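Local coordinates for N-acetylglucosamine 2-epimerase (Xylella fastidiosa, PDB 3GT5), which belongs to the N-acylglucosamine 2-epimerase family and probably isomerises a sugar or sugar derivative, though its own substrate is not established, at residues H48-S53 and A97-D102; S54-F59 and D376-G381; L115-L120 and M178-L183; A121-L126 and E135-T140. All blocks are in the same frame, centred on the assembly; numbering follows the deposited sequence.

Contact 1: residues H48-S53 and A97-D102; sequences HRHLVS and AWTLCD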
loop_
_atom_site.group_PDB
_atom_site.type_symbol
_atom_site.label_atom_id
_atom_site.label_comp_id
_atom_site.label_asym_id
_atom_site.label_seq_id
_atom_site.Cartn_x
_atom_site.Cartn_y
_atom_site.Cartn_z
ATOM N N HIS A 48 17.915 12.551 1.866
ATOM C CA HIS A 48 16.569 12.644 2.437
ATOM C C HIS A 48 15.967 11.237 2.511
ATOM O O HIS A 48 16.014 10.501 1.510
ATOM C CB HIS A 48 15.655 13.533 1.609
ATOM C CG HIS A 48 14.424 13.964 2.357
ATOM N ND1 HIS A 48 13.190 13.375 2.194
ATOM C CD2 HIS A 48 14.265 14.906 3.322
ATOM C CE1 HIS A 48 12.325 13.937 3.026
ATOM N NE2 HIS A 48 12.954 14.868 3.721
ATOM N N ARG A 49 15.416 10.877 3.679
ATOM C CA ARG A 49 14.798 9.560 3.880
ATOM C C ARG A 49 13.380 9.681 4.475
ATOM O O ARG A 49 13.078 10.578 5.279
ATOM C CB ARG A 49 15.676 8.670 4.773
ATOM C CG ARG A 49 17.110 8.432 4.266
ATOM C CD ARG A 49 17.194 7.589 2.991
ATOM N NE ARG A 49 18.573 7.675 2.495
ATOM C CZ ARG A 49 19.594 6.921 2.899
ATOM N NH1 ARG A 49 19.458 5.960 3.797
ATOM N NH2 ARG A 49 20.807 7.168 2.404
ATOM N N HIS A 50 12.519 8.765 4.044
ATOM C CA HIS A 50 11.138 8.758 4.403
ATOM C C HIS A 50 10.767 7.426 5.033
ATOM O O HIS A 50 11.088 6.338 4.494
ATOM C CB HIS A 50 10.257 8.984 3.157
ATOM C CG HIS A 50 8.877 9.454 3.481
ATOM N ND1 HIS A 50 7.946 8.675 4.158
ATOM C CD2 HIS A 50 8.291 10.657 3.282
ATOM C CE1 HIS A 50 6.817 9.362 4.286
ATOM N NE2 HIS A 50 7.007 10.578 3.780
ATOM N N LEU A 51 10.021 7.511 6.129
ATOM C CA LEU A 51 9.608 6.295 6.833
ATOM C C LEU A 51 8.872 5.328 5.922
ATOM O O LEU A 51 9.072 4.134 6.055
ATOM C CB LEU A 51 8.728 6.640 8.047
ATOM C CG LEU A 51 8.269 5.496 8.921
ATOM C CD1 LEU A 51 9.450 4.770 9.593
ATOM C CD2 LEU A 51 7.267 6.065 9.956
ATOM N N VAL A 52 8.016 5.817 5.024
ATOM C CA VAL A 52 7.223 4.931 4.144
ATOM C C VAL A 52 8.178 4.138 3.200
ATOM O O VAL A 52 7.937 2.957 2.969
ATOM C CB VAL A 52 6.061 5.715 3.382
ATOM C CG1 VAL A 52 5.327 4.803 2.328
ATOM C CG2 VAL A 52 5.006 6.255 4.410
ATOM N N SER A 53 9.218 4.759 2.659
ATOM C CA SER A 53 10.222 3.982 1.877
ATOM C C SER A 53 11.050 3.001 2.724
ATOM O O SER A 53 11.267 1.819 2.326
ATOM C CB SER A 53 11.115 4.893 1.028
ATOM O OG SER A 53 10.398 5.322 -0.106
ATOM N N ALA A 97 10.384 8.669 13.382
ATOM C CA ALA A 97 10.566 9.844 12.536
ATOM C C ALA A 97 9.912 9.599 11.184
ATOM O O ALA A 97 10.175 8.577 10.552
ATOM C CB ALA A 97 12.051 10.172 12.366
ATOM N N TRP A 98 9.091 10.555 10.743
ATOM C CA TRP A 98 8.456 10.526 9.421
ATOM C C TRP A 98 9.473 10.745 8.295
ATOM O O TRP A 98 9.492 10.018 7.299
ATOM C CB TRP A 98 7.330 11.584 9.409
ATOM C CG TRP A 98 6.440 11.621 8.212
ATOM C CD1 TRP A 98 6.219 12.696 7.402
ATOM C CD2 TRP A 98 5.575 10.574 7.712
ATOM N NE1 TRP A 98 5.332 12.396 6.431
ATOM C CE2 TRP A 98 4.895 11.104 6.597
ATOM C CE3 TRP A 98 5.288 9.250 8.111
ATOM C CZ2 TRP A 98 3.973 10.359 5.861
ATOM C CZ3 TRP A 98 4.353 8.515 7.363
ATOM C CH2 TRP A 98 3.706 9.071 6.260
ATOM N N THR A 99 10.299 11.790 8.431
ATOM C CA THR A 99 11.381 12.044 7.486
ATOM C C THR A 99 12.693 12.397 8.228
ATOM O O THR A 99 12.699 12.926 9.360
ATOM C CB THR A 99 11.015 13.180 6.528
ATOM O OG1 THR A 99 10.723 14.329 7.306
ATOM C CG2 THR A 99 9.775 12.873 5.654
ATOM N N LEU A 100 13.805 12.049 7.587
ATOM C CA LEU A 100 15.141 12.276 8.109
ATOM C C LEU A 100 15.929 12.960 7.025
ATOM O O LEU A 100 15.659 12.799 5.836
ATOM C CB LEU A 100 15.836 10.969 8.475
ATOM C CG LEU A 100 15.177 10.000 9.460
ATOM C CD1 LEU A 100 15.640 8.559 9.239
ATOM C CD2 LEU A 100 15.471 10.438 10.874
ATOM N N CYS A 101 16.900 13.754 7.447
ATOM C CA CYS A 101 17.858 14.301 6.518
ATOM C C CYS A 101 19.239 14.135 7.150
ATOM O O CYS A 101 19.507 14.649 8.244
ATOM C CB CYS A 101 17.561 15.751 6.195
ATOM S SG CYS A 101 18.791 16.329 5.005
ATOM N N ASP A 102 20.074 13.348 6.474
ATOM C CA ASP A 102 21.370 12.887 6.988
ATOM C C ASP A 102 21.309 12.285 8.401
ATOM O O ASP A 102 22.122 12.592 9.256
ATOM C CB ASP A 102 22.397 14.027 6.900
ATOM C CG ASP A 102 23.736 13.577 6.298
ATOM O OD1 ASP A 102 23.828 12.424 5.810
ATOM O OD2 ASP A 102 24.694 14.390 6.310
#

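Contact 2: residues S54-F59 and D376-G381; sequences STRFVF and DYHTMG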
loop_
_atom_site.group_PDB
_atom_site.type_symbol
_atom_site.label_atom_id
_atom_site.label_comp_id
_atom_site.label_asym_id
_atom_site.label_seq_id
_atom_site.Cartn_x
_atom_site.Cartn_y
_atom_site.Cartn_z
ATOM N N SER A 54 11.526 3.461 3.878
ATOM C CA SER A 54 12.331 2.606 4.769
ATOM C C SER A 54 11.586 1.302 5.101
ATOM O O SER A 54 12.169 0.210 5.102
ATOM C CB SER A 54 12.697 3.325 6.091
ATOM O OG SER A 54 13.606 4.389 5.876
ATOM N N THR A 55 10.308 1.406 5.396
ATOM C CA THR A 55 9.491 0.219 5.702
ATOM C C THR A 55 9.108 -0.597 4.453
ATOM O O THR A 55 9.145 -1.839 4.476
ATOM C CB THR A 55 8.260 0.638 6.507
ATOM O OG1 THR A 55 7.538 1.660 5.798
ATOM C CG2 THR A 55 8.653 1.131 7.902
ATOM N N ARG A 56 8.714 0.077 3.372
ATOM C CA ARG A 56 8.295 -0.637 2.166
ATOM C C ARG A 56 9.441 -1.451 1.577
ATOM O O ARG A 56 9.217 -2.528 1.040
ATOM C CB ARG A 56 7.712 0.327 1.122
ATOM C CG ARG A 56 6.255 0.704 1.445
ATOM C CD ARG A 56 5.711 1.689 0.443
ATOM N NE ARG A 56 4.345 2.091 0.781
ATOM C CZ ARG A 56 3.593 2.882 0.008
ATOM N NH1 ARG A 56 4.044 3.279 -1.173
ATOM N NH2 ARG A 56 2.355 3.209 0.385
ATOM N N PHE A 57 10.670 -0.936 1.643
ATOM C CA PHE A 57 11.815 -1.725 1.139
ATOM C C PHE A 57 12.045 -3.004 1.957
ATOM O O PHE A 57 12.489 -3.999 1.422
ATOM C CB PHE A 57 13.102 -0.933 1.144
ATOM C CG PHE A 57 13.375 -0.173 -0.123
ATOM C CD1 PHE A 57 13.587 -0.840 -1.325
ATOM C CD2 PHE A 57 13.501 1.207 -0.094
ATOM C CE1 PHE A 57 13.864 -0.122 -2.494
ATOM C CE2 PHE A 57 13.788 1.932 -1.265
ATOM C CZ PHE A 57 13.969 1.249 -2.456
ATOM N N VAL A 58 11.747 -2.989 3.257
ATOM C CA VAL A 58 11.775 -4.240 4.038
ATOM C C VAL A 58 10.760 -5.243 3.492
ATOM O O VAL A 58 11.068 -6.416 3.324
ATOM C CB VAL A 58 11.483 -3.962 5.512
ATOM C CG1 VAL A 58 11.213 -5.261 6.331
ATOM C CG2 VAL A 58 12.603 -3.187 6.127
ATOM N N PHE A 59 9.542 -4.797 3.180
ATOM C CA PHE A 59 8.551 -5.656 2.518
ATOM C C PHE A 59 9.101 -6.233 1.188
ATOM O O PHE A 59 8.992 -7.440 0.970
ATOM C CB PHE A 59 7.213 -4.884 2.314
ATOM C CG PHE A 59 6.211 -5.580 1.467
ATOM C CD1 PHE A 59 5.165 -6.268 2.053
ATOM C CD2 PHE A 59 6.270 -5.497 0.072
ATOM C CE1 PHE A 59 4.193 -6.889 1.277
ATOM C CE2 PHE A 59 5.293 -6.146 -0.732
ATOM C CZ PHE A 59 4.254 -6.831 -0.110
ATOM N N ASP A 376 7.964 0.277 -5.471
ATOM C CA ASP A 376 7.253 -0.813 -6.163
ATOM C C ASP A 376 6.761 -1.948 -5.230
ATOM O O ASP A 376 6.525 -3.084 -5.656
ATOM C CB ASP A 376 8.095 -1.343 -7.354
ATOM C CG ASP A 376 8.050 -0.389 -8.546
ATOM O OD1 ASP A 376 7.244 -0.632 -9.470
ATOM O OD2 ASP A 376 8.779 0.606 -8.528
ATOM N N TYR A 377 6.626 -1.631 -3.951
ATOM C CA TYR A 377 5.827 -2.429 -3.014
ATOM C C TYR A 377 4.437 -2.694 -3.587
ATOM O O TYR A 377 3.953 -3.824 -3.537
ATOM C CB TYR A 377 5.797 -1.755 -1.596
ATOM C CG TYR A 377 4.414 -1.746 -0.930
ATOM C CD1 TYR A 377 3.996 -2.780 -0.083
ATOM C CD2 TYR A 377 3.558 -0.721 -1.161
ATOM C CE1 TYR A 377 2.732 -2.743 0.542
ATOM C CE2 TYR A 377 2.319 -0.657 -0.575
ATOM C CZ TYR A 377 1.893 -1.661 0.254
ATOM O OH TYR A 377 0.628 -1.513 0.777
ATOM N N HIS A 378 3.790 -1.700 -4.207
ATOM C CA HIS A 378 2.467 -1.933 -4.738
ATOM C C HIS A 378 2.482 -2.883 -5.935
ATOM O O HIS A 378 1.549 -3.696 -6.068
ATOM C CB HIS A 378 1.780 -0.653 -5.235
ATOM C CG HIS A 378 1.239 0.226 -4.169
ATOM N ND1 HIS A 378 0.059 -0.039 -3.514
ATOM C CD2 HIS A 378 1.687 1.408 -3.682
ATOM C CE1 HIS A 378 -0.207 0.951 -2.679
ATOM N NE2 HIS A 378 0.769 1.837 -2.754
ATOM N N THR A 379 3.488 -2.784 -6.823
ATOM C CA THR A 379 3.448 -3.585 -8.038
ATOM C C THR A 379 3.923 -5.024 -7.791
ATOM O O THR A 379 3.286 -5.994 -8.206
ATOM C CB THR A 379 4.236 -2.895 -9.156
ATOM O OG1 THR A 379 5.616 -2.788 -8.772
ATOM C CG2 THR A 379 3.663 -1.522 -9.351
ATOM N N MET A 380 5.052 -5.160 -7.125
ATOM C CA MET A 380 5.517 -6.482 -6.687
ATOM C C MET A 380 4.558 -7.137 -5.711
ATOM O O MET A 380 4.281 -8.336 -5.824
ATOM C CB MET A 380 6.916 -6.407 -6.076
ATOM C CG MET A 380 8.080 -6.158 -7.100
ATOM S SD MET A 380 9.799 -6.233 -6.419
ATOM C CE MET A 380 9.768 -4.680 -5.456
ATOM N N GLY A 381 4.021 -6.362 -4.785
ATOM C CA GLY A 381 2.980 -6.858 -3.868
ATOM C C GLY A 381 1.728 -7.420 -4.544
ATOM O O GLY A 381 1.178 -8.433 -4.111
HETATM O O HOH W 1 0.675 4.437 -1.552
#

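Contact 3: residues L115-L120 and M178-L183; sequences LAFVML and MCEAML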
loop_
_atom_site.group_PDB
_atom_site.type_symbol
_atom_site.label_atom_id
_atom_site.label_comp_id
_atom_site.label_asym_id
_atom_site.label_seq_id
_atom_site.Cartn_x
_atom_site.Cartn_y
_atom_site.Cartn_z
ATOM N N LEU A 115 2.952 4.098 11.208
ATOM C CA LEU A 115 2.872 2.909 12.040
ATOM C C LEU A 115 2.278 1.668 11.341
ATOM O O LEU A 115 2.628 0.546 11.706
ATOM C CB LEU A 115 2.102 3.216 13.329
ATOM C CG LEU A 115 2.856 4.241 14.178
ATOM C CD1 LEU A 115 1.922 4.724 15.270
ATOM C CD2 LEU A 115 4.101 3.559 14.735
ATOM N N ALA A 116 1.340 1.846 10.388
ATOM C CA ALA A 116 0.824 0.721 9.599
ATOM C C ALA A 116 2.012 0.074 8.866
ATOM O O ALA A 116 2.201 -1.164 8.924
ATOM C CB ALA A 116 -0.207 1.188 8.619
ATOM N N PHE A 117 2.813 0.918 8.230
ATOM C CA PHE A 117 4.005 0.453 7.508
ATOM C C PHE A 117 5.083 -0.147 8.389
ATOM O O PHE A 117 5.661 -1.162 8.053
ATOM C CB PHE A 117 4.465 1.431 6.437
ATOM C CG PHE A 117 3.618 1.343 5.221
ATOM C CD1 PHE A 117 3.816 0.309 4.284
ATOM C CD2 PHE A 117 2.479 2.155 5.045
ATOM C CE1 PHE A 117 2.974 0.142 3.221
ATOM C CE2 PHE A 117 1.632 1.969 3.937
ATOM C CZ PHE A 117 1.870 0.962 3.036
ATOM N N VAL A 118 5.273 0.404 9.565
ATOM C CA VAL A 118 6.151 -0.217 10.554
ATOM C C VAL A 118 5.647 -1.601 10.965
ATOM O O VAL A 118 6.445 -2.570 10.985
ATOM C CB VAL A 118 6.301 0.727 11.760
ATOM C CG1 VAL A 118 6.952 -0.024 12.976
ATOM C CG2 VAL A 118 7.150 2.026 11.386
ATOM N N MET A 119 4.333 -1.732 11.259
ATOM C CA MET A 119 3.704 -3.045 11.599
ATOM C C MET A 119 3.901 -4.058 10.463
ATOM O O MET A 119 4.277 -5.218 10.685
ATOM C CB MET A 119 2.235 -2.918 11.999
ATOM C CG MET A 119 1.605 -4.234 12.393
ATOM S SD MET A 119 2.309 -5.011 13.969
ATOM C CE MET A 119 1.074 -4.360 15.152
ATOM N N LEU A 120 3.716 -3.601 9.232
ATOM C CA LEU A 120 3.940 -4.444 8.081
ATOM C C LEU A 120 5.410 -4.881 7.984
ATOM O O LEU A 120 5.669 -6.092 7.752
ATOM C CB LEU A 120 3.524 -3.707 6.801
ATOM C CG LEU A 120 3.684 -4.524 5.514
ATOM C CD1 LEU A 120 2.722 -5.736 5.493
ATOM C CD2 LEU A 120 3.464 -3.652 4.255
ATOM N N MET A 178 -3.523 -0.067 7.812
ATOM C CA MET A 178 -3.482 -0.798 9.078
ATOM C C MET A 178 -4.221 -2.145 8.957
ATOM O O MET A 178 -3.779 -3.120 9.524
ATOM C CB MET A 178 -4.023 0.036 10.255
ATOM C CG MET A 178 -3.640 -0.535 11.648
ATOM S SD MET A 178 -1.865 -0.620 11.989
ATOM C CE MET A 178 -1.623 1.146 12.216
ATOM N N CYS A 179 -5.319 -2.213 8.207
ATOM C CA CYS A 179 -6.015 -3.492 7.969
ATOM C C CYS A 179 -5.050 -4.457 7.264
ATOM O O CYS A 179 -4.882 -5.615 7.686
ATOM C CB CYS A 179 -7.318 -3.280 7.179
ATOM S SG CYS A 179 -8.161 -4.752 6.643
ATOM N N GLU A 180 -4.376 -3.959 6.220
ATOM C CA GLU A 180 -3.342 -4.708 5.512
ATOM C C GLU A 180 -2.226 -5.206 6.444
ATOM O O GLU A 180 -1.830 -6.398 6.346
ATOM C CB GLU A 180 -2.752 -3.792 4.426
ATOM C CG GLU A 180 -1.540 -4.314 3.704
ATOM C CD GLU A 180 -0.819 -3.181 2.906
ATOM O OE1 GLU A 180 -1.174 -1.974 3.089
ATOM O OE2 GLU A 180 0.110 -3.460 2.101
ATOM N N ALA A 181 -1.727 -4.319 7.331
ATOM C CA ALA A 181 -0.660 -4.670 8.270
ATOM C C ALA A 181 -1.132 -5.683 9.278
ATOM O O ALA A 181 -0.356 -6.580 9.636
ATOM C CB ALA A 181 -0.093 -3.422 9.019
ATOM N N MET A 182 -2.403 -5.579 9.702
ATOM C CA MET A 182 -2.946 -6.517 10.670
ATOM C C MET A 182 -3.121 -7.910 10.078
ATOM O O MET A 182 -2.856 -8.908 10.765
ATOM C CB MET A 182 -4.225 -6.004 11.322
ATOM C CG MET A 182 -4.005 -4.835 12.272
ATOM S SD MET A 182 -2.945 -5.165 13.755
ATOM C CE MET A 182 -2.889 -3.445 14.405
ATOM N N LEU A 183 -3.503 -7.980 8.791
ATOM C CA LEU A 183 -3.540 -9.239 8.082
ATOM C C LEU A 183 -2.149 -9.876 7.984
ATOM O O LEU A 183 -1.989 -11.079 8.246
ATOM C CB LEU A 183 -4.167 -9.078 6.701
ATOM C CG LEU A 183 -5.665 -8.805 6.648
ATOM C CD1 LEU A 183 -6.110 -8.251 5.257
ATOM C CD2 LEU A 183 -6.458 -10.050 7.050
#

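Contact 4: residues A121-L126 and E135-T140; sequences AYSCGL and EWMDET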
loop_
_atom_site.group_PDB
_atom_site.type_symbol
_atom_site.label_atom_id
_atom_site.label_comp_id
_atom_site.label_asym_id
_atom_site.label_seq_id
_atom_site.Cartn_x
_atom_site.Cartn_y
_atom_site.Cartn_z
ATOM N N ALA A 121 6.354 -3.951 8.175
ATOM C CA ALA A 121 7.786 -4.297 8.094
ATOM C C ALA A 121 8.131 -5.346 9.186
ATOM O O ALA A 121 8.876 -6.320 8.955
ATOM C CB ALA A 121 8.689 -3.065 8.223
ATOM N N TYR A 122 7.629 -5.135 10.393
ATOM C CA TYR A 122 7.937 -6.092 11.481
ATOM C C TYR A 122 7.297 -7.461 11.211
ATOM O O TYR A 122 7.914 -8.506 11.523
ATOM C CB TYR A 122 7.485 -5.536 12.840
ATOM C CG TYR A 122 8.258 -4.331 13.352
ATOM C CD1 TYR A 122 9.579 -4.046 12.948
ATOM C CD2 TYR A 122 7.692 -3.481 14.310
ATOM C CE1 TYR A 122 10.262 -2.935 13.410
ATOM C CE2 TYR A 122 8.411 -2.389 14.820
ATOM C CZ TYR A 122 9.697 -2.132 14.377
ATOM O OH TYR A 122 10.398 -1.044 14.851
ATOM N N SER A 123 6.087 -7.485 10.636
ATOM C CA SER A 123 5.414 -8.760 10.302
ATOM C C SER A 123 6.232 -9.510 9.241
ATOM O O SER A 123 6.439 -10.731 9.348
ATOM C CB SER A 123 4.006 -8.513 9.772
ATOM O OG SER A 123 3.282 -7.892 10.779
ATOM N N CYS A 124 6.727 -8.762 8.259
ATOM C CA CYS A 124 7.657 -9.332 7.280
ATOM C C CYS A 124 8.918 -9.898 7.942
ATOM O O CYS A 124 9.360 -11.010 7.564
ATOM C CB CYS A 124 8.059 -8.309 6.229
ATOM S SG CYS A 124 6.728 -7.928 5.096
ATOM N N GLY A 125 9.487 -9.175 8.906
ATOM C CA GLY A 125 10.636 -9.657 9.666
ATOM C C GLY A 125 10.377 -10.996 10.342
ATOM O O GLY A 125 11.244 -11.898 10.297
ATOM N N LEU A 126 9.216 -11.155 10.979
ATOM C CA LEU A 126 8.883 -12.433 11.613
ATOM C C LEU A 126 8.699 -13.547 10.561
ATOM O O LEU A 126 9.151 -14.680 10.783
ATOM C CB LEU A 126 7.632 -12.275 12.507
ATOM C CG LEU A 126 7.183 -13.465 13.344
ATOM C CD1 LEU A 126 8.336 -13.948 14.252
ATOM C CD2 LEU A 126 5.953 -13.109 14.141
ATOM N N GLU A 135 8.018 -9.608 19.231
ATOM C CA GLU A 135 7.980 -8.616 20.325
ATOM C C GLU A 135 7.832 -7.197 19.775
ATOM O O GLU A 135 7.111 -6.389 20.344
ATOM C CB GLU A 135 9.253 -8.646 21.184
ATOM C CG GLU A 135 9.349 -9.795 22.163
ATOM C CD GLU A 135 9.127 -11.161 21.553
ATOM O OE1 GLU A 135 9.985 -11.628 20.739
ATOM O OE2 GLU A 135 8.101 -11.794 21.923
ATOM N N TRP A 136 8.522 -6.898 18.675
ATOM C CA TRP A 136 8.424 -5.556 18.078
ATOM C C TRP A 136 7.004 -5.284 17.624
ATOM O O TRP A 136 6.526 -4.137 17.725
ATOM C CB TRP A 136 9.349 -5.417 16.863
ATOM C CG TRP A 136 10.789 -5.679 17.106
ATOM C CD1 TRP A 136 11.463 -5.620 18.304
ATOM C CD2 TRP A 136 11.763 -6.035 16.111
ATOM N NE1 TRP A 136 12.788 -5.939 18.108
ATOM C CE2 TRP A 136 12.991 -6.211 16.773
ATOM C CE3 TRP A 136 11.701 -6.244 14.722
ATOM C CZ2 TRP A 136 14.176 -6.561 16.088
ATOM C CZ3 TRP A 136 12.877 -6.605 14.036
ATOM C CH2 TRP A 136 14.089 -6.762 14.727
ATOM N N MET A 137 6.341 -6.337 17.110
ATOM C CA MET A 137 4.915 -6.284 16.725
ATOM C C MET A 137 4.054 -5.993 17.950
ATOM O O MET A 137 3.149 -5.148 17.927
ATOM C CB MET A 137 4.444 -7.576 16.013
ATOM C CG MET A 137 5.172 -7.926 14.688
ATOM S SD MET A 137 5.119 -9.629 14.111
ATOM C CE MET A 137 3.388 -9.792 13.901
ATOM N N ASP A 138 4.323 -6.709 19.044
ATOM C CA ASP A 138 3.569 -6.479 20.263
ATOM C C ASP A 138 3.793 -5.045 20.792
ATOM O O ASP A 138 2.840 -4.380 21.196
ATOM C CB ASP A 138 3.859 -7.556 21.325
ATOM C CG ASP A 138 3.091 -7.306 22.606
ATOM O OD1 ASP A 138 1.831 -7.144 22.580
ATOM O OD2 ASP A 138 3.782 -7.177 23.639
ATOM N N GLU A 139 5.018 -4.537 20.716
ATOM C CA GLU A 139 5.354 -3.160 21.149
ATOM C C GLU A 139 4.590 -2.157 20.304
ATOM O O GLU A 139 4.084 -1.168 20.844
ATOM C CB GLU A 139 6.862 -2.955 20.988
ATOM C CG GLU A 139 7.511 -1.554 21.069
ATOM C CD GLU A 139 8.858 -1.588 20.346
ATOM O OE1 GLU A 139 8.901 -1.289 19.109
ATOM O OE2 GLU A 139 9.850 -2.054 20.973
ATOM N N THR A 140 4.480 -2.437 18.989
ATOM C CA THR A 140 3.769 -1.521 18.069
ATOM C C THR A 140 2.258 -1.580 18.351
ATOM O O THR A 140 1.603 -0.543 18.399
ATOM C CB THR A 140 4.076 -1.879 16.615
ATOM O OG1 THR A 140 5.496 -1.893 16.430
ATOM C CG2 THR A 140 3.423 -0.861 15.628
#

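Contact 1: residues H48-S53 and A97-D102
H48-H50 and T99-C101 pair as antiparallel strands at one border of a five-stranded sheet in what is, for this epimerase family, an (alpha/alpha)6 barrel; strand 48-50 runs straight into the barrel helix 51-68. R49 and L100 form the hydrogen-bonded pair: R49 N reaches L100 O at 2.9 Å, nearly straight at 173°, and L100 N returns a bond to R49 O at 2.8 Å. L51 N continues the pairing to W98 O at 2.8 Å, although L51 already belongs to the helix. W98 and T99 together face D107 of the next strand, a classic beta bulge. H48, H50, T99 and C101 share one face of the sheet, where T99 CG2 lies against both imidazoles and L100 O sits over one face of the H48 ring. E106 OE2 bonds both H48 NE2 and T99 OG1. On the other face, R49 and L100 meet through their CB atoms, while the R49 guanidinium runs on to a salt bridge with D28. H50 is the N-cap of helix 51-68: its ND1 accepts from V52 N at 3.0 Å, in the ring plane, which fixes the rotation of the imidazole. With CG anti to the backbone N (chi1 -160°), the ring comes alongside W98 and turns an edge to the indole face in a T-shaped pair, planes at 67°. H50 CE1 is 3.4 Å from W98 CZ2, and V52 CG2 closes on W98 CH2 at 3.6 Å.

Contact 2: residues S54-F59 and D376-G381
R56 NH2 donates to a water at 2.8 Å, and the same water is hydrogen-bonded to H378 NE2 at 2.9 Å, lying at the edge of both the guanidinium and the imidazole. The two groups themselves stay 3.8 Å apart between R56 NH2 and H378 NE2, with planes almost perpendicular, so the water makes the polar link. The R56 chain, extended from CG to NE, runs obliquely across Y377. Y377 CD2 lies over one face of the guanidinium, planes 27° apart, 3.5 Å from R56 NE. F117 adds a cation-pi contact to the same arginine. Y377 CE2 also sits over the centre of the H378 ring, whose ND1 bonds E314, while Y377 OH probably hydrogen-bonds E180. Farther along the helices F59, its CG anti to the backbone N (chi1 171°), offers a ring face to the edge of Y377: a T-shaped pair with centroids 5.0 Å apart and planes at 78°. G381 CA meets the rim of F59 near its plane. Running nearly parallel, helices 51-68 and 377-387 are neighbouring inner staves, early and late in the chain, that close the ring of an (alpha/alpha)6 barrel.

Contact 3: residues L115-L120 and M178-L183
A181 CB points toward helix 112-127 and lies 3.2 Å from A116 O, 3.8 Å from M119 CB and 3.8 Å from L120 N. The methyl thus packs on a helical turn whose carbonyl, A116 O, is already bonded to L120 N. M178, about one turn earlier than A181 on the same helix, packs on A116. Its chain, bent at both chi2 and chi3, folds the methyl back so that M178 CE lies 3.6 Å from A116 N, while A116 CB packs on the M178 backbone. Small residues on both sides let the segment axes come within 8.3 Å at an angle of 16°, as neighbouring inner helices of the (alpha/alpha)6 barrel. M119 and M182 cross at about a right angle and meet through their methyls, CE to CE 4.1 Å. Along the opposite flank the extended chain of E180 brings OE2 to 4.0 Å from L120 CD2, with F117 CZ close to OE1. In the next shell H177 ND1 bonds E180 OE1 and probably helps to fix the turn of the carboxylate, whose OE2 faces Y377. Outer helices back the methionines, with L144 and L201 against M178, and W141 and Y194 against M182.

Contact 4: residues A121-L126 and E135-T140
Y122 projects from inner helix 112-127 onto outer helix 133-147, an antiparallel packing of an inner on an outer helix in the (alpha/alpha)6 barrel. At its root, Y122 CB rests 3.8 Å from M137 CG. Because CG lies anti to the carbonyl carbon (chi1 -68°), the ring lies against W136, whose CB stands over the phenol face 3.7 Å from the centroid and 16° off the normal, a CH-pi contact. Y122 CD1, on one side of the ring, meets W136 CE3 at 3.5 Å. The indole presents its edge to the Y122 face with the planes at 54°, a tilted edge-to-face pair. Along the other side, Y122 CD2 and CE2 run past T140 OG1, which sits in the ring plane 3.4 Å from CE2. The tip reaches past helix 133-147: Y122 OH bonds Y96 OH and R85 NH1, and R85 also makes a salt bridge with E139 and a cation-pi contact with W136. Next to Y122, M137 turns toward the inner helix, crossing L126 at about a right angle with its SD 3.6 Å from L126 CD2. A final bend at chi3 brings M137 CE to 3.7 Å from S123 OG, a hydroxyl bonded to M119 O. T140 OG1 is held in place by donating to W136 O at 2.8 Å, and T140 N reaches that oxygen from the opposite face of the carbonyl.

Overall arrangement
Two inner helices tie the set together: 51-68 serves contacts 1 and 2, and 112-127 serves contacts 3 and 4. Contacts 2 and 3, centres 12 Å apart, lie nearest the middle of the chain, their centres 8 and 9 Å from it, where F117 packs on R56 and Y377 OH approaches E180. This polar and aromatic cluster lines the region in which enzymes of this family place their sugar pocket, so it is probably part of the active site. Contacts 1 and 4 lie farther out, each about 17 Å from the chain centre, and do not touch. L51 CD1 joins contact 1 to V118 CG2 of contact 3 at 4.0 Å, while M119 CE carries contact 3 to M137 O of contact 4 at 3.6 Å.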